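PDB 3OTX: adenosine kinase, putative from Trypanosoma brucei, which probably catalyses the magnesium-dependent transfer of phosphate from ATP to adenosine, giving AMP in the purine salvage pathway. Local coordinates for residues P286-D291 with E330-D335. The protein carries 1 engineered substitution. Sequence-based numbering, arbitrary orientation.
Sequences PQLDQD and EVIQRD. With AP5 (bis(adenosine)-5'-pentaphosphate), chain C.
Leu-288 in the extended part of loop 286-291 meets Ile-332 and Gln-333, on the C-terminal part of helix 317-332 and the residues that follow it, and no hydrogen bond joins the two segments. The loop stays extended through Asp-289 and turns to helical angles at Gln-290 and Asp-291. On the other side, Gln-333 N and Arg-334 N bond to Glu-330 O and Val-331 O, each three residues back. Outside the pair, Pro-286 O accepts a bond from the side chain of Gln-329, on helix 317-332 one turn before Gln-333.

The contact is small and made by side-chain ends. Leu-288 reaches across with CG anti to its backbone N (chi1 -177°); its CD1 lies 3.6 Å from Gln-333 NE2, and its CD2 lies 4.0 Å from Ile-332 CD1. Gln-333 comes from the opposite direction on an extended chain, laying its amide against the leucine methyls while NE2 is bonded to Gln-329 O.

Both aliphatic ends also lie over the same face of one adenine of bis(adenosine)-5'-pentaphosphate. Ile-332 CD1 is 3.6 Å from ligand C5A, and Leu-288 CD2 is 3.8 Å from ligand C2A. Gln-290, bent at chi2 (-56°), reads the polar edge of the base: OE1 accepts from ligand N6A at 2.9 Å, and NE2 donates to ligand N1A at 3.1 Å, both nearly straight. A bond of 2.9 Å from Gln-290 NE2 to Leu-288 O, bent and above the carbonyl plane, ties the amide to its own loop and should help set its rotation.

Paired amide recognition and aliphatic packing here make part of the adenine pocket of the ADP site, where ATP probably also binds, in this PfkB-family (ribokinase-like) kinase.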
ATOM      1  N   PRO A 286       7.639  -7.250  18.231  1.00 20.99           N
ATOM      2  CA  PRO A 286       7.593  -7.055  19.682  1.00 22.51           C
ATOM      3  C   PRO A 286       6.227  -7.425  20.282  1.00 21.25           C
ATOM      4  O   PRO A 286       5.192  -7.153  19.682  1.00 20.17           O
ATOM      5  CB  PRO A 286       7.889  -5.554  19.853  1.00 22.52           C
ATOM      6  CG  PRO A 286       8.571  -5.158  18.610  1.00 22.27           C
ATOM      7  CD  PRO A 286       7.951  -6.004  17.518  1.00 20.29           C
ATOM      8  N   GLN A 287       6.242  -8.074  21.433  1.00 24.35           N
ATOM      9  CA  GLN A 287       5.020  -8.454  22.130  1.00 26.01           C
ATOM     10  C   GLN A 287       4.142  -7.226  22.351  1.00 29.32           C
ATOM     11  O   GLN A 287       4.649  -6.150  22.705  1.00 31.89           O
ATOM     12  CB  GLN A 287       5.387  -9.091  23.469  1.00 30.88           C
ATOM     13  CG  GLN A 287       4.242  -9.773  24.188  1.00 42.65           C
ATOM     14  CD  GLN A 287       3.371  -8.802  24.970  1.00 50.15           C
ATOM     15  OE1 GLN A 287       2.170  -9.027  25.132  1.00 56.52           O
ATOM     16  NE2 GLN A 287       3.968  -7.709  25.446  1.00 44.87           N
ATOM     17  N   LEU A 288       2.840  -7.387  22.116  1.00 28.53           N
ATOM     18  CA  LEU A 288       1.868  -6.316  22.326  1.00 30.77           C
ATOM     19  C   LEU A 288       0.627  -6.928  22.960  1.00 32.32           C
ATOM     20  O   LEU A 288       0.132  -7.945  22.470  1.00 33.06           O
ATOM     21  CB  LEU A 288       1.519  -5.625  20.994  1.00 29.87           C
ATOM     22  CG  LEU A 288       0.574  -4.412  20.981  1.00 36.04           C
ATOM     23  CD1 LEU A 288       1.117  -3.237  21.815  1.00 32.62           C
ATOM     24  CD2 LEU A 288       0.298  -3.962  19.527  1.00 37.53           C
ATOM     25  N   ASP A 289       0.141  -6.324  24.048  1.00 34.17           N
ATOM     26  CA  ASP A 289      -1.119  -6.737  24.671  1.00 36.82           C
ATOM     27  C   ASP A 289      -2.279  -6.544  23.704  1.00 33.32           C
ATOM     28  O   ASP A 289      -2.569  -5.413  23.276  1.00 33.07           O
ATOM     29  CB  ASP A 289      -1.384  -5.959  25.970  1.00 41.34           C
ATOM     30  CG  ASP A 289      -0.621  -6.515  27.153  1.00 61.82           C
ATOM     31  OD1 ASP A 289      -0.694  -7.741  27.402  1.00 66.60           O
ATOM     32  OD2 ASP A 289       0.041  -5.714  27.851  1.00 68.93           O
ATOM     33  N   GLN A 290      -2.932  -7.654  23.367  1.00 33.63           N
ATOM     34  CA  GLN A 290      -3.930  -7.678  22.291  1.00 34.08           C
ATOM     35  C   GLN A 290      -5.173  -6.860  22.598  1.00 34.97           C
ATOM     36  O   GLN A 290      -5.934  -6.506  21.691  1.00 35.96           O
ATOM     37  CB  GLN A 290      -4.277  -9.115  21.898  1.00 34.34           C
ATOM     38  CG  GLN A 290      -3.123  -9.867  21.233  1.00 37.18           C
ATOM     39  CD  GLN A 290      -2.583  -9.147  20.001  1.00 35.04           C
ATOM     40  OE1 GLN A 290      -3.303  -8.937  19.024  1.00 31.70           O
ATOM     41  NE2 GLN A 290      -1.318  -8.748  20.056  1.00 31.45           N
ATOM     42  N   ASP A 291      -5.363  -6.546  23.876  1.00 38.13           N
ATOM     43  CA  ASP A 291      -6.426  -5.646  24.298  1.00 38.61           C
ATOM     44  C   ASP A 291      -6.153  -4.190  23.899  1.00 37.86           C
ATOM     45  O   ASP A 291      -7.040  -3.338  23.985  1.00 38.56           O
ATOM     46  CB  ASP A 291      -6.684  -5.799  25.806  1.00 42.94           C
ATOM     47  CG  ASP A 291      -7.323  -7.147  26.153  1.00 55.85           C
ATOM     48  OD1 ASP A 291      -7.952  -7.767  25.261  1.00 57.61           O
ATOM     49  OD2 ASP A 291      -7.200  -7.592  27.318  1.00 60.43           O
ATOM     50  N   GLU A 330       1.911   1.144  16.219  1.00 19.38           N
ATOM     51  CA  GLU A 330       1.307   2.427  16.630  1.00 21.05           C
ATOM     52  C   GLU A 330      -0.089   2.589  16.024  1.00 19.79           C
ATOM     53  O   GLU A 330      -1.048   2.944  16.731  1.00 21.44           O
ATOM     54  CB  GLU A 330       2.196   3.614  16.239  1.00 21.52           C
ATOM     55  CG  GLU A 330       3.445   3.788  17.082  1.00 31.33           C
ATOM     56  CD  GLU A 330       3.177   4.018  18.561  1.00 40.31           C
ATOM     57  OE1 GLU A 330       2.290   4.834  18.893  1.00 35.94           O
ATOM     58  OE2 GLU A 330       3.863   3.376  19.391  1.00 40.59           O
ATOM     59  N   VAL A 331      -0.187   2.337  14.736  1.00 18.90           N
ATOM     60  CA  VAL A 331      -1.415   2.566  13.971  1.00 21.03           C
ATOM     61  C   VAL A 331      -2.563   1.656  14.443  1.00 24.36           C
ATOM     62  O   VAL A 331      -3.715   2.109  14.580  1.00 24.14           O
ATOM     63  CB  VAL A 331      -1.141   2.501  12.451  1.00 19.86           C
ATOM     64  CG1 VAL A 331      -2.429   2.335  11.638  1.00 20.35           C
ATOM     65  CG2 VAL A 331      -0.398   3.768  12.003  1.00 20.36           C
ATOM     66  N   ILE A 332      -2.257   0.402  14.747  1.00 22.47           N
ATOM     67  CA  ILE A 332      -3.331  -0.536  15.136  1.00 22.66           C
ATOM     68  C   ILE A 332      -3.851  -0.275  16.548  1.00 26.65           C
ATOM     69  O   ILE A 332      -4.917  -0.782  16.942  1.00 26.47           O
ATOM     70  CB  ILE A 332      -2.928  -2.042  14.926  1.00 20.58           C
ATOM     71  CG1 ILE A 332      -1.874  -2.444  15.970  1.00 21.57           C
ATOM     72  CG2 ILE A 332      -2.543  -2.321  13.449  1.00 19.24           C
ATOM     73  CD1 ILE A 332      -1.394  -3.873  15.901  1.00 28.51           C
ATOM     74  N   GLN A 333      -3.092   0.513  17.314  1.00 25.03           N
ATOM     75  CA  GLN A 333      -3.528   0.938  18.644  1.00 30.13           C
ATOM     76  C   GLN A 333      -4.360   2.228  18.623  1.00 31.62           C
ATOM     77  O   GLN A 333      -4.765   2.714  19.673  1.00 33.72           O
ATOM     78  CB  GLN A 333      -2.326   1.101  19.582  1.00 28.69           C
ATOM     79  CG  GLN A 333      -1.660  -0.201  19.951  1.00 27.43           C
ATOM     80  CD  GLN A 333      -0.447   0.004  20.839  1.00 26.59           C
ATOM     81  OE1 GLN A 333      -0.582   0.230  22.036  1.00 34.88           O
ATOM     82  NE2 GLN A 333       0.744  -0.068  20.254  1.00 29.58           N
ATOM     83  N   ARG A 334      -4.613   2.791  17.450  1.00 31.77           N
ATOM     84  CA  ARG A 334      -5.397   4.025  17.378  1.00 39.48           C
ATOM     85  C   ARG A 334      -6.898   3.730  17.391  1.00 44.10           C
ATOM     86  O   ARG A 334      -7.350   2.778  16.751  1.00 44.17           O
ATOM     87  CB  ARG A 334      -4.991   4.860  16.170  1.00 42.30           C
ATOM     88  CG  ARG A 334      -3.771   5.733  16.445  1.00 51.64           C
ATOM     89  CD  ARG A 334      -2.985   6.010  15.181  1.00 59.02           C
ATOM     90  NE  ARG A 334      -2.310   7.306  15.233  1.00 62.92           N
ATOM     91  CZ  ARG A 334      -1.211   7.618  14.550  1.00 64.12           C
ATOM     92  NH1 ARG A 334      -0.630   6.723  13.757  1.00 60.37           N
ATOM     93  NH2 ARG A 334      -0.682   8.829  14.666  1.00 62.87           N
ATOM     94  N   ASP A 335      -7.657   4.546  18.124  1.00 45.95           N
ATOM     95  CA  ASP A 335      -9.084   4.264  18.371  1.00 48.32           C
ATOM     96  C   ASP A 335     -10.044   4.877  17.346  1.00 48.63           C
ATOM     97  O   ASP A 335     -10.477   6.021  17.458  1.00 48.61           O
ATOM     98  CB  ASP A 335      -9.495   4.609  19.814  1.00 49.86           C
ATOM     99  CG  ASP A 335      -8.884   5.911  20.316  1.00 53.60           C
ATOM    100  OD1 ASP A 335      -8.505   6.771  19.491  1.00 54.51           O
ATOM    101  OD2 ASP A 335      -8.790   6.077  21.553  1.00 57.97           O
TER
HETATM  102  PA  AP5 C 346       0.049  -7.937   9.137  1.00 14.08           P
HETATM  103  O1A AP5 C 346      -1.208  -8.463   9.823  1.00 14.78           O
HETATM  104  O2A AP5 C 346       0.953  -9.021   8.586  1.00 15.80           O
HETATM  105  O3A AP5 C 346      -0.261  -6.939   7.912  1.00 14.22           O
HETATM  106  PB  AP5 C 346      -1.462  -7.065   6.841  1.00 14.59           P
HETATM  107  O1B AP5 C 346      -2.039  -8.445   6.780  1.00 15.34           O
HETATM  108  O2B AP5 C 346      -0.955  -6.472   5.571  1.00 16.02           O
HETATM  109  O3B AP5 C 346      -2.502  -6.082   7.538  1.00 15.66           O
HETATM  110  PG  AP5 C 346      -4.076  -5.884   7.404  1.00 20.12           P
HETATM  111  O1G AP5 C 346      -4.545  -5.280   8.691  1.00 28.34           O
HETATM  112  O2G AP5 C 346      -4.858  -7.157   7.165  1.00 21.35           O
HETATM  113  O3G AP5 C 346      -4.113  -4.818   6.277  1.00 19.99           O
HETATM  114  PD  AP5 C 346      -5.368  -4.093   5.560  1.00 19.89           P
HETATM  115  O1D AP5 C 346      -6.721  -4.538   6.084  1.00 21.05           O
HETATM  116  O2D AP5 C 346      -5.094  -4.209   4.086  1.00 20.75           O
HETATM  117  O3D AP5 C 346      -5.173  -2.584   6.085  1.00 16.42           O
HETATM  118  PE  AP5 C 346      -4.239  -1.456   5.406  1.00 18.91           P
HETATM  119  O1E AP5 C 346      -2.956  -2.081   4.935  1.00 20.09           O
HETATM  120  O2E AP5 C 346      -4.143  -0.260   6.351  1.00 21.15           O
HETATM  121  O5F AP5 C 346       0.786  -6.960  10.174  1.00 13.22           O
HETATM  122  C5F AP5 C 346       1.905  -6.173   9.766  1.00 13.47           C
HETATM  123  C4F AP5 C 346       2.722  -5.819  10.985  1.00 11.80           C
HETATM  124  O4F AP5 C 346       1.888  -5.189  11.967  1.00 15.07           O
HETATM  125  C3F AP5 C 346       3.297  -7.016  11.737  1.00 14.08           C
HETATM  126  O3F AP5 C 346       4.538  -7.376  11.182  1.00 15.69           O
HETATM  127  C2F AP5 C 346       3.359  -6.535  13.158  1.00 17.57           C
HETATM  128  O2F AP5 C 346       4.508  -5.747  13.345  1.00 17.61           O
HETATM  129  C1F AP5 C 346       2.143  -5.608  13.252  1.00 14.42           C
HETATM  130  N9A AP5 C 346       0.913  -6.288  13.748  1.00 15.43           N
HETATM  131  C8A AP5 C 346      -0.223  -6.614  13.002  1.00 13.65           C
HETATM  132  N7A AP5 C 346      -1.117  -7.200  13.846  1.00 16.39           N
HETATM  133  C5A AP5 C 346      -0.584  -7.236  15.090  1.00 16.49           C
HETATM  134  C6A AP5 C 346      -1.050  -7.667  16.312  1.00 22.18           C
HETATM  135  N6A AP5 C 346      -2.304  -8.096  16.478  1.00 26.43           N
HETATM  136  N1A AP5 C 346      -0.239  -7.540  17.414  1.00 25.29           N
HETATM  137  C2A AP5 C 346       1.021  -6.968  17.336  1.00 25.08           C
HETATM  138  N3A AP5 C 346       1.471  -6.528  16.109  1.00 18.78           N
HETATM  139  C4A AP5 C 346       0.684  -6.636  15.021  1.00 17.69           C
HETATM  140  O5J AP5 C 346      -5.071  -1.026   4.080  1.00 19.13           O
HETATM  141  C5J AP5 C 346      -6.361  -0.453   4.214  1.00 17.96           C
HETATM  142  C4J AP5 C 346      -6.479   0.515   3.049  1.00 11.65           C
HETATM  143  O4J AP5 C 346      -6.623  -0.198   1.810  1.00 15.56           O
HETATM  144  C3J AP5 C 346      -7.738   1.385   3.096  1.00 12.83           C
HETATM  145  O3J AP5 C 346      -7.343   2.696   3.501  1.00 14.33           O
HETATM  146  C2J AP5 C 346      -8.306   1.332   1.669  1.00 14.02           C
HETATM  147  O2J AP5 C 346      -8.647   2.609   1.142  1.00 14.13           O
HETATM  148  C1J AP5 C 346      -7.159   0.725   0.898  1.00 14.74           C
HETATM  149  N9B AP5 C 346      -7.572   0.060  -0.347  1.00 10.32           N
HETATM  150  C8B AP5 C 346      -8.469  -0.971  -0.432  1.00 11.93           C
HETATM  151  N7B AP5 C 346      -8.607  -1.266  -1.751  1.00 14.87           N
HETATM  152  C5B AP5 C 346      -7.803  -0.433  -2.482  1.00  9.35           C
HETATM  153  C6B AP5 C 346      -7.552  -0.311  -3.855  1.00 10.20           C
HETATM  154  N6B AP5 C 346      -8.192  -1.021  -4.798  1.00 11.62           N
HETATM  155  N1B AP5 C 346      -6.689   0.685  -4.220  1.00 11.27           N
HETATM  156  C2B AP5 C 346      -5.992   1.476  -3.335  1.00 11.88           C
HETATM  157  N3B AP5 C 346      -6.273   1.385  -1.987  1.00 11.58           N
HETATM  158  C4B AP5 C 346      -7.143   0.410  -1.586  1.00  9.40           C